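Local atomic coordinates of uncharacterized protein MJ0236 (PDB entry 2PHP), a protein that probably condenses a thiazole phosphate with hydroxymethylpyrimidine diphosphate into thiamine phosphate through this C-terminal ThiN domain of a bifunctional kinase-synthase. Residues 23-28 and 173-178; 29-34 and 157-162. All blocks are in the same frame, centred on the assembly; numbering follows the deposited sequence.

Contact 1 of 2, residues 23-28 and 173-178; sequences KKMNFT and KVEVIQ
Gln178 reaches out from helix 167-185 and binds Thr28 with both ends of its amide. The backbone N of Thr28 donates to Gln178 OE1 at 3.0 Å. This donor stands above the carbonyl plane, 44° out of it. At the other end of the amide, Gln178 NE2 donates to Thr28 OG1 over 2.9 Å, with the hydroxyl oxygen tilted moderately from the amide plane. Two bonds from one residue therefore fix the rotation of the amide. Gln178 CG lies anti to the backbone N (chi1 180°) and the chain then bends at chi2, which turns the amide towards the loop. The amide carbon CD also packs against the backbone O of Asn26 at 3.3 Å.

Phe27 lies beside the same amide. Gln178 OE1 meets the edge of the ring near its plane, 3.2 Å from Phe27 CD1. Ring and amide are almost perpendicular, 88° apart. One helical turn earlier, Val174 CG1 approaches Phe27 CE1 obliquely at 4.1 Å. Further out, the selenium of selenomethionine Met25 rests on Glu175 CB at 3.7 Å, and the two side chains cross at about a right angle.

A second shell holds these groups in place. Gln178 NE2 also donates to Asn182 OD1, one turn further along the helix. Phe27 packs on Met97 and Ile99 of strand 95-100, and Val174 also touches Met97. Asn26 is the centre of an inverse gamma turn just before the bonded Thr28. The loop between helix 8-22 and strand 37-40 is thus held by Thr28 to helix 167-185, and Phe27 and that helix pack together on strand 95-100 of the mixed sheet of the ThiN domain.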
ATOM      1  N   LYS B  23      -3.155  -4.180 -13.646  1.00 40.36           N
ATOM      2  CA  LYS B  23      -3.679  -4.775 -12.421  1.00 43.96           C
ATOM      3  C   LYS B  23      -4.726  -5.849 -12.692  1.00 45.63           C
ATOM      4  O   LYS B  23      -5.006  -6.673 -11.824  1.00 45.63           O
ATOM      5  CB  LYS B  23      -4.270  -3.695 -11.510  1.00 45.52           C
ATOM      6  CG  LYS B  23      -3.233  -2.735 -10.946  1.00 48.69           C
ATOM      7  CD  LYS B  23      -3.829  -1.656 -10.042  1.00 51.41           C
ATOM      8  CE  LYS B  23      -4.396  -2.235  -8.754  1.00 53.52           C
ATOM      9  NZ  LYS B  23      -5.548  -3.143  -9.005  1.00 55.94           N
ATOM     10  N   LYS B  24      -5.302  -5.835 -13.893  1.00 46.31           N
ATOM     11  CA  LYS B  24      -6.317  -6.815 -14.277  1.00 47.50           C
ATOM     12  C   LYS B  24      -5.715  -8.025 -14.968  1.00 48.58           C
ATOM     13  O   LYS B  24      -6.407  -9.009 -15.224  1.00 48.55           O
ATOM     14  CB  LYS B  24      -7.345  -6.197 -15.234  1.00 48.41           C
ATOM     15  CG  LYS B  24      -8.292  -5.190 -14.584  1.00 48.86           C
ATOM     16  CD  LYS B  24      -9.442  -4.841 -15.526  1.00 51.19           C
ATOM     17  CE  LYS B  24     -10.476  -3.970 -14.831  1.00 53.86           C
ATOM     18  NZ  LYS B  24     -11.755  -3.857 -15.579  1.00 56.60           N
HETATM   19  N   MSE B  25      -4.437  -7.931 -15.298  1.00 48.41           N
HETATM   20  CA  MSE B  25      -3.734  -9.006 -15.984  1.00 49.82           C
HETATM   21  C   MSE B  25      -3.115 -10.008 -15.025  1.00 48.11           C
HETATM   22  O   MSE B  25      -2.876  -9.702 -13.861  1.00 48.07           O
HETATM   23  CB  MSE B  25      -2.605  -8.428 -16.838  1.00 53.82           C
HETATM   24  CG  MSE B  25      -2.912  -8.269 -18.306  1.00 58.40           C
HETATM   25 SE   MSE B  25      -1.515  -7.260 -19.163  1.00 66.21          SE
HETATM   26  CE  MSE B  25      -2.484  -5.602 -19.258  1.00 62.58           C
ATOM     27  N   ASN B  26      -2.939 -11.197 -15.515  1.00 46.27           N
ATOM     28  CA  ASN B  26      -2.178 -12.190 -14.775  1.00 45.65           C
ATOM     29  C   ASN B  26      -0.710 -12.151 -15.177  1.00 44.30           C
ATOM     30  O   ASN B  26      -0.210 -12.989 -15.862  1.00 43.19           O
ATOM     31  CB  ASN B  26      -2.763 -13.586 -14.992  1.00 49.00           C
ATOM     32  CG  ASN B  26      -1.852 -14.684 -14.482  1.00 52.22           C
ATOM     33  OD1 ASN B  26      -1.347 -14.614 -13.360  1.00 54.18           O
ATOM     34  ND2 ASN B  26      -1.637 -15.702 -15.305  1.00 52.72           N
ATOM     35  N   PHE B  27      -0.192 -10.946 -14.892  1.00 43.60           N
ATOM     36  CA  PHE B  27       1.170 -10.596 -15.269  1.00 40.94           C
ATOM     37  C   PHE B  27       2.167 -11.375 -14.418  1.00 40.30           C
ATOM     38  O   PHE B  27       2.257 -11.185 -13.203  1.00 41.58           O
ATOM     39  CB  PHE B  27       1.340  -9.078 -15.099  1.00 40.09           C
ATOM     40  CG  PHE B  27       2.702  -8.555 -15.475  1.00 39.11           C
ATOM     41  CD1 PHE B  27       3.284  -8.879 -16.695  1.00 37.05           C
ATOM     42  CD2 PHE B  27       3.391  -7.709 -14.609  1.00 37.68           C
ATOM     43  CE1 PHE B  27       4.538  -8.367 -17.050  1.00 36.49           C
ATOM     44  CE2 PHE B  27       4.645  -7.191 -14.955  1.00 36.00           C
ATOM     45  CZ  PHE B  27       5.216  -7.522 -16.177  1.00 35.20           C
ATOM     46  N   THR B  28       2.905 -12.269 -15.062  1.00 37.31           N
ATOM     47  CA  THR B  28       3.884 -13.082 -14.361  1.00 36.61           C
ATOM     48  C   THR B  28       5.270 -12.854 -14.940  1.00 34.90           C
ATOM     49  O   THR B  28       6.265 -13.347 -14.412  1.00 33.89           O
ATOM     50  CB  THR B  28       3.534 -14.582 -14.472  1.00 38.22           C
ATOM     51  OG1 THR B  28       3.568 -14.975 -15.851  1.00 37.48           O
ATOM     52  CG2 THR B  28       2.137 -14.849 -13.899  1.00 36.16           C
ATOM     53  N   LYS B 173       0.630  -4.605 -25.969  1.00 31.78           N
ATOM     54  CA  LYS B 173       1.611  -5.536 -26.535  1.00 31.81           C
ATOM     55  C   LYS B 173       2.026  -6.559 -25.475  1.00 31.75           C
ATOM     56  O   LYS B 173       2.103  -7.765 -25.753  1.00 30.57           O
ATOM     57  CB  LYS B 173       2.861  -4.796 -27.031  1.00 31.92           C
ATOM     58  CG  LYS B 173       2.619  -3.879 -28.219  1.00 32.91           C
ATOM     59  CD  LYS B 173       3.907  -3.193 -28.667  1.00 31.74           C
ATOM     60  CE  LYS B 173       3.626  -2.052 -29.636  1.00 30.71           C
ATOM     61  NZ  LYS B 173       4.888  -1.403 -30.084  1.00 31.85           N
ATOM     62  N   VAL B 174       2.301  -6.067 -24.265  1.00 29.62           N
ATOM     63  CA  VAL B 174       2.701  -6.925 -23.150  1.00 29.07           C
ATOM     64  C   VAL B 174       1.649  -7.995 -22.854  1.00 30.38           C
ATOM     65  O   VAL B 174       1.988  -9.127 -22.515  1.00 30.09           O
ATOM     66  CB  VAL B 174       2.947  -6.103 -21.857  1.00 27.10           C
ATOM     67  CG1 VAL B 174       3.020  -7.037 -20.650  1.00 26.42           C
ATOM     68  CG2 VAL B 174       4.246  -5.303 -21.982  1.00 25.18           C
ATOM     69  N   GLU B 175       0.374  -7.636 -22.975  1.00 31.07           N
ATOM     70  CA  GLU B 175      -0.698  -8.594 -22.727  1.00 32.97           C
ATOM     71  C   GLU B 175      -0.639  -9.723 -23.757  1.00 32.92           C
ATOM     72  O   GLU B 175      -0.842 -10.888 -23.429  1.00 31.83           O
ATOM     73  CB  GLU B 175      -2.055  -7.899 -22.799  1.00 35.06           C
ATOM     74  CG  GLU B 175      -3.255  -8.833 -22.694  1.00 39.23           C
ATOM     75  CD  GLU B 175      -4.565  -8.077 -22.742  1.00 41.63           C
ATOM     76  OE1 GLU B 175      -4.703  -7.200 -23.620  1.00 44.55           O
ATOM     77  OE2 GLU B 175      -5.455  -8.357 -21.912  1.00 43.10           O
ATOM     78  N   VAL B 176      -0.361  -9.369 -25.006  1.00 33.39           N
ATOM     79  CA  VAL B 176      -0.265 -10.362 -26.066  1.00 34.92           C
ATOM     80  C   VAL B 176       0.883 -11.312 -25.731  1.00 34.81           C
ATOM     81  O   VAL B 176       0.730 -12.535 -25.801  1.00 34.40           O
ATOM     82  CB  VAL B 176       0.002  -9.686 -27.437  1.00 35.31           C
ATOM     83  CG1 VAL B 176       0.258 -10.742 -28.508  1.00 35.80           C
ATOM     84  CG2 VAL B 176      -1.188  -8.811 -27.823  1.00 36.08           C
ATOM     85  N   ILE B 177       2.022 -10.738 -25.350  1.00 32.71           N
ATOM     86  CA  ILE B 177       3.202 -11.512 -24.996  1.00 32.07           C
ATOM     87  C   ILE B 177       2.917 -12.421 -23.804  1.00 33.27           C
ATOM     88  O   ILE B 177       3.321 -13.585 -23.785  1.00 31.61           O
ATOM     89  CB  ILE B 177       4.392 -10.581 -24.646  1.00 32.35           C
ATOM     90  CG1 ILE B 177       4.850  -9.828 -25.894  1.00 31.51           C
ATOM     91  CG2 ILE B 177       5.542 -11.387 -24.056  1.00 29.51           C
ATOM     92  CD1 ILE B 177       5.932  -8.798 -25.628  1.00 34.76           C
ATOM     93  N   GLN B 178       2.212 -11.875 -22.819  1.00 32.94           N
ATOM     94  CA  GLN B 178       1.873 -12.602 -21.602  1.00 33.34           C
ATOM     95  C   GLN B 178       1.047 -13.851 -21.893  1.00 34.67           C
ATOM     96  O   GLN B 178       1.288 -14.909 -21.306  1.00 33.72           O
ATOM     97  CB  GLN B 178       1.107 -11.679 -20.640  1.00 33.42           C
ATOM     98  CG  GLN B 178       0.691 -12.322 -19.330  1.00 33.75           C
ATOM     99  CD  GLN B 178       1.867 -12.627 -18.426  1.00 36.86           C
ATOM    100  OE1 GLN B 178       2.553 -11.721 -17.952  1.00 40.36           O
ATOM    101  NE2 GLN B 178       2.110 -13.908 -18.181  1.00 36.91           N
TER

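Contact 2 of 2, residues 29-34 and 157-162; sequences LIPEVG and EPMIRV
The carboxylate of Glu157 receives two consecutive backbone N-H groups of the turn at 31-34. Glu32 N donates to Glu157 OE2 at 2.8 Å, and this oxygen accepts on its syn lone pair. Val33 N reaches Glu157 OE1 at 3.1 Å, but this bond is weak and bent, with an angle of 132° at the hydrogen. The Glu157 chain is extended beyond CG, and this carries the carboxylate to the turn. Pro31 to Gly34 form a type I beta turn, closed by Gly34 N bonding to Pro31 O.

Carbon atoms crowd round the same carboxylate. Pro31 CB lies 3.2 Å from Glu157 OE2, and Val33 CG1 is 3.4 Å from Glu157 OE1. Glu32 CB lies 3.4 Å from Glu157 OE1. With an alanine here instead of Glu157, Glu32 N and Val33 N are likely to lose their shared carboxylate, leaving the turn less firmly tied to the 157-162 segment.

Selenomethionine Met159 adds an apolar patch. Its selenium meets Pro31 CB at 3.7 Å, with the two side chains at about a right angle. Its CE then touches Val33 CG2 at 3.8 Å. Bends at chi2 (73°) and chi3 bring this end nearer the turn.

Val33 O bonds to Arg56, and Val33 also packs on Val33 of the third subunit. Strand 159-164 lies between strands 95-100 and 147-150, antiparallel to both. Through Met159 the turn sits by the start of this interior strand, while Leu29 at the other end of its segment packs on helix 167-185.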
ATOM      1  N   LEU B  29       5.329 -12.107 -16.035  1.00 31.08           N
ATOM      2  CA  LEU B  29       6.603 -11.813 -16.678  1.00 29.97           C
ATOM      3  C   LEU B  29       7.370 -10.716 -15.917  1.00 29.04           C
ATOM      4  O   LEU B  29       7.802  -9.715 -16.495  1.00 28.21           O
ATOM      5  CB  LEU B  29       6.351 -11.408 -18.135  1.00 27.85           C
ATOM      6  CG  LEU B  29       5.933 -12.538 -19.096  1.00 30.83           C
ATOM      7  CD1 LEU B  29       5.613 -11.975 -20.485  1.00 29.52           C
ATOM      8  CD2 LEU B  29       7.044 -13.556 -19.196  1.00 29.65           C
ATOM      9  N   ILE B  30       7.538 -10.931 -14.613  1.00 27.84           N
ATOM     10  CA  ILE B  30       8.241  -9.983 -13.746  1.00 27.37           C
ATOM     11  C   ILE B  30       9.680 -10.406 -13.475  1.00 25.94           C
ATOM     12  O   ILE B  30       9.932 -11.477 -12.910  1.00 27.73           O
ATOM     13  CB  ILE B  30       7.522  -9.830 -12.381  1.00 27.67           C
ATOM     14  CG1 ILE B  30       6.077  -9.380 -12.614  1.00 26.84           C
ATOM     15  CG2 ILE B  30       8.266  -8.805 -11.498  1.00 25.62           C
ATOM     16  CD1 ILE B  30       5.191  -9.522 -11.408  1.00 29.55           C
ATOM     17  N   PRO B  31      10.646  -9.564 -13.866  1.00 25.07           N
ATOM     18  CA  PRO B  31      12.057  -9.893 -13.638  1.00 26.85           C
ATOM     19  C   PRO B  31      12.401  -9.771 -12.155  1.00 29.21           C
ATOM     20  O   PRO B  31      11.625  -9.211 -11.378  1.00 27.07           O
ATOM     21  CB  PRO B  31      12.792  -8.864 -14.484  1.00 24.97           C
ATOM     22  CG  PRO B  31      11.907  -7.664 -14.367  1.00 25.86           C
ATOM     23  CD  PRO B  31      10.506  -8.244 -14.506  1.00 24.17           C
ATOM     24  N   GLU B  32      13.561 -10.292 -11.772  1.00 29.82           N
ATOM     25  CA  GLU B  32      13.994 -10.238 -10.384  1.00 32.20           C
ATOM     26  C   GLU B  32      14.189  -8.815  -9.902  1.00 30.04           C
ATOM     27  O   GLU B  32      14.019  -8.533  -8.717  1.00 30.91           O
ATOM     28  CB  GLU B  32      15.286 -11.036 -10.187  1.00 32.58           C
ATOM     29  CG  GLU B  32      15.050 -12.522 -10.179  1.00 40.80           C
ATOM     30  CD  GLU B  32      13.939 -12.900  -9.215  1.00 47.37           C
ATOM     31  OE1 GLU B  32      14.099 -12.645  -8.001  1.00 50.30           O
ATOM     32  OE2 GLU B  32      12.901 -13.441  -9.672  1.00 49.52           O
ATOM     33  N   VAL B  33      14.544  -7.915 -10.811  1.00 28.23           N
ATOM     34  CA  VAL B  33      14.743  -6.527 -10.423  1.00 28.49           C
ATOM     35  C   VAL B  33      13.438  -5.735 -10.475  1.00 28.18           C
ATOM     36  O   VAL B  33      13.421  -4.531 -10.204  1.00 27.50           O
ATOM     37  CB  VAL B  33      15.795  -5.834 -11.306  1.00 28.13           C
ATOM     38  CG1 VAL B  33      17.136  -6.498 -11.098  1.00 28.97           C
ATOM     39  CG2 VAL B  33      15.377  -5.882 -12.775  1.00 29.68           C
ATOM     40  N   GLY B  34      12.349  -6.424 -10.811  1.00 25.26           N
ATOM     41  CA  GLY B  34      11.055  -5.773 -10.891  1.00 24.65           C
ATOM     42  C   GLY B  34      10.879  -5.023 -12.197  1.00 24.25           C
ATOM     43  O   GLY B  34      11.853  -4.713 -12.877  1.00 23.58           O
ATOM     44  N   GLU B 157      20.736  -9.547 -15.041  1.00 31.14           N
ATOM     45  CA  GLU B 157      19.773 -10.520 -15.516  1.00 31.70           C
ATOM     46  C   GLU B 157      19.273 -10.097 -16.900  1.00 30.94           C
ATOM     47  O   GLU B 157      19.143  -8.905 -17.180  1.00 29.63           O
ATOM     48  CB  GLU B 157      18.619 -10.631 -14.511  1.00 35.11           C
ATOM     49  CG  GLU B 157      17.291 -10.042 -14.956  1.00 38.46           C
ATOM     50  CD  GLU B 157      16.250 -10.071 -13.843  1.00 41.98           C
ATOM     51  OE1 GLU B 157      16.407  -9.320 -12.856  1.00 42.79           O
ATOM     52  OE2 GLU B 157      15.280 -10.851 -13.947  1.00 43.92           O
ATOM     53  N   PRO B 158      19.025 -11.070 -17.796  1.00 29.86           N
ATOM     54  CA  PRO B 158      18.541 -10.747 -19.143  1.00 30.63           C
ATOM     55  C   PRO B 158      17.224  -9.961 -19.080  1.00 30.64           C
ATOM     56  O   PRO B 158      16.524 -10.007 -18.065  1.00 31.03           O
ATOM     57  CB  PRO B 158      18.388 -12.126 -19.798  1.00 29.03           C
ATOM     58  CG  PRO B 158      18.162 -13.045 -18.634  1.00 29.14           C
ATOM     59  CD  PRO B 158      19.152 -12.525 -17.623  1.00 29.13           C
HETATM   60  N   MSE B 159      16.884  -9.251 -20.155  1.00 29.38           N
HETATM   61  CA  MSE B 159      15.667  -8.440 -20.152  1.00 30.37           C
HETATM   62  C   MSE B 159      14.990  -8.259 -21.504  1.00 30.68           C
HETATM   63  O   MSE B 159      15.648  -8.242 -22.539  1.00 30.64           O
HETATM   64  CB  MSE B 159      15.987  -7.038 -19.618  1.00 32.01           C
HETATM   65  CG  MSE B 159      14.775  -6.266 -19.110  1.00 32.82           C
HETATM   66 SE   MSE B 159      14.195  -7.034 -17.416  1.00 42.95          SE
HETATM   67  CE  MSE B 159      15.875  -6.807 -16.473  1.00 36.04           C
ATOM     68  N   ILE B 160      13.668  -8.118 -21.480  1.00 29.86           N
ATOM     69  CA  ILE B 160      12.900  -7.849 -22.691  1.00 28.97           C
ATOM     70  C   ILE B 160      12.282  -6.474 -22.458  1.00 28.84           C
ATOM     71  O   ILE B 160      11.615  -6.246 -21.450  1.00 30.93           O
ATOM     72  CB  ILE B 160      11.746  -8.846 -22.922  1.00 27.97           C
ATOM     73  CG1 ILE B 160      12.293 -10.204 -23.366  1.00 26.91           C
ATOM     74  CG2 ILE B 160      10.799  -8.289 -23.992  1.00 24.98           C
ATOM     75  CD1 ILE B 160      11.235 -11.282 -23.448  1.00 27.18           C
ATOM     76  N   ARG B 161      12.519  -5.552 -23.376  1.00 28.82           N
ATOM     77  CA  ARG B 161      11.968  -4.213 -23.249  1.00 28.25           C
ATOM     78  C   ARG B 161      10.947  -3.982 -24.368  1.00 29.05           C
ATOM     79  O   ARG B 161      11.269  -4.107 -25.549  1.00 27.58           O
ATOM     80  CB  ARG B 161      13.111  -3.191 -23.295  1.00 30.39           C
ATOM     81  CG  ARG B 161      14.204  -3.498 -22.270  1.00 31.35           C
ATOM     82  CD  ARG B 161      15.451  -2.648 -22.445  1.00 34.06           C
ATOM     83  NE  ARG B 161      16.479  -3.007 -21.464  1.00 34.99           N
ATOM     84  CZ  ARG B 161      17.285  -4.063 -21.563  1.00 35.15           C
ATOM     85  NH1 ARG B 161      17.207  -4.880 -22.613  1.00 35.49           N
ATOM     86  NH2 ARG B 161      18.151  -4.322 -20.593  1.00 32.62           N
ATOM     87  N   VAL B 162       9.710  -3.681 -23.979  1.00 27.83           N
ATOM     88  CA  VAL B 162       8.621  -3.432 -24.916  1.00 27.71           C
ATOM     89  C   VAL B 162       8.440  -1.916 -25.088  1.00 30.95           C
ATOM     90  O   VAL B 162       8.269  -1.191 -24.110  1.00 31.78           O
ATOM     91  CB  VAL B 162       7.300  -4.080 -24.402  1.00 28.54           C
ATOM     92  CG1 VAL B 162       6.155  -3.790 -25.356  1.00 26.12           C
ATOM     93  CG2 VAL B 162       7.489  -5.596 -24.246  1.00 26.13           C
TER

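From the N terminus, helix 8-22 leads into one long loop that supplies the first segment of both contacts. Residues 23-28 come first and 29-34 follow directly, before strand 37-40. The chain then builds most of the sheet and returns through 157-162, closing the inner loop at contact 2. Strand 159-164 passes into helix 167-185, where 173-178 closes the wider loop at contact 1. Contact 2 is therefore nested within contact 1. Their centres are about 13 Å apart. Ile177 joins them by packing on both Leu29 and Val162. Together they tie the loop to interior strand 159-164 and to the final helix.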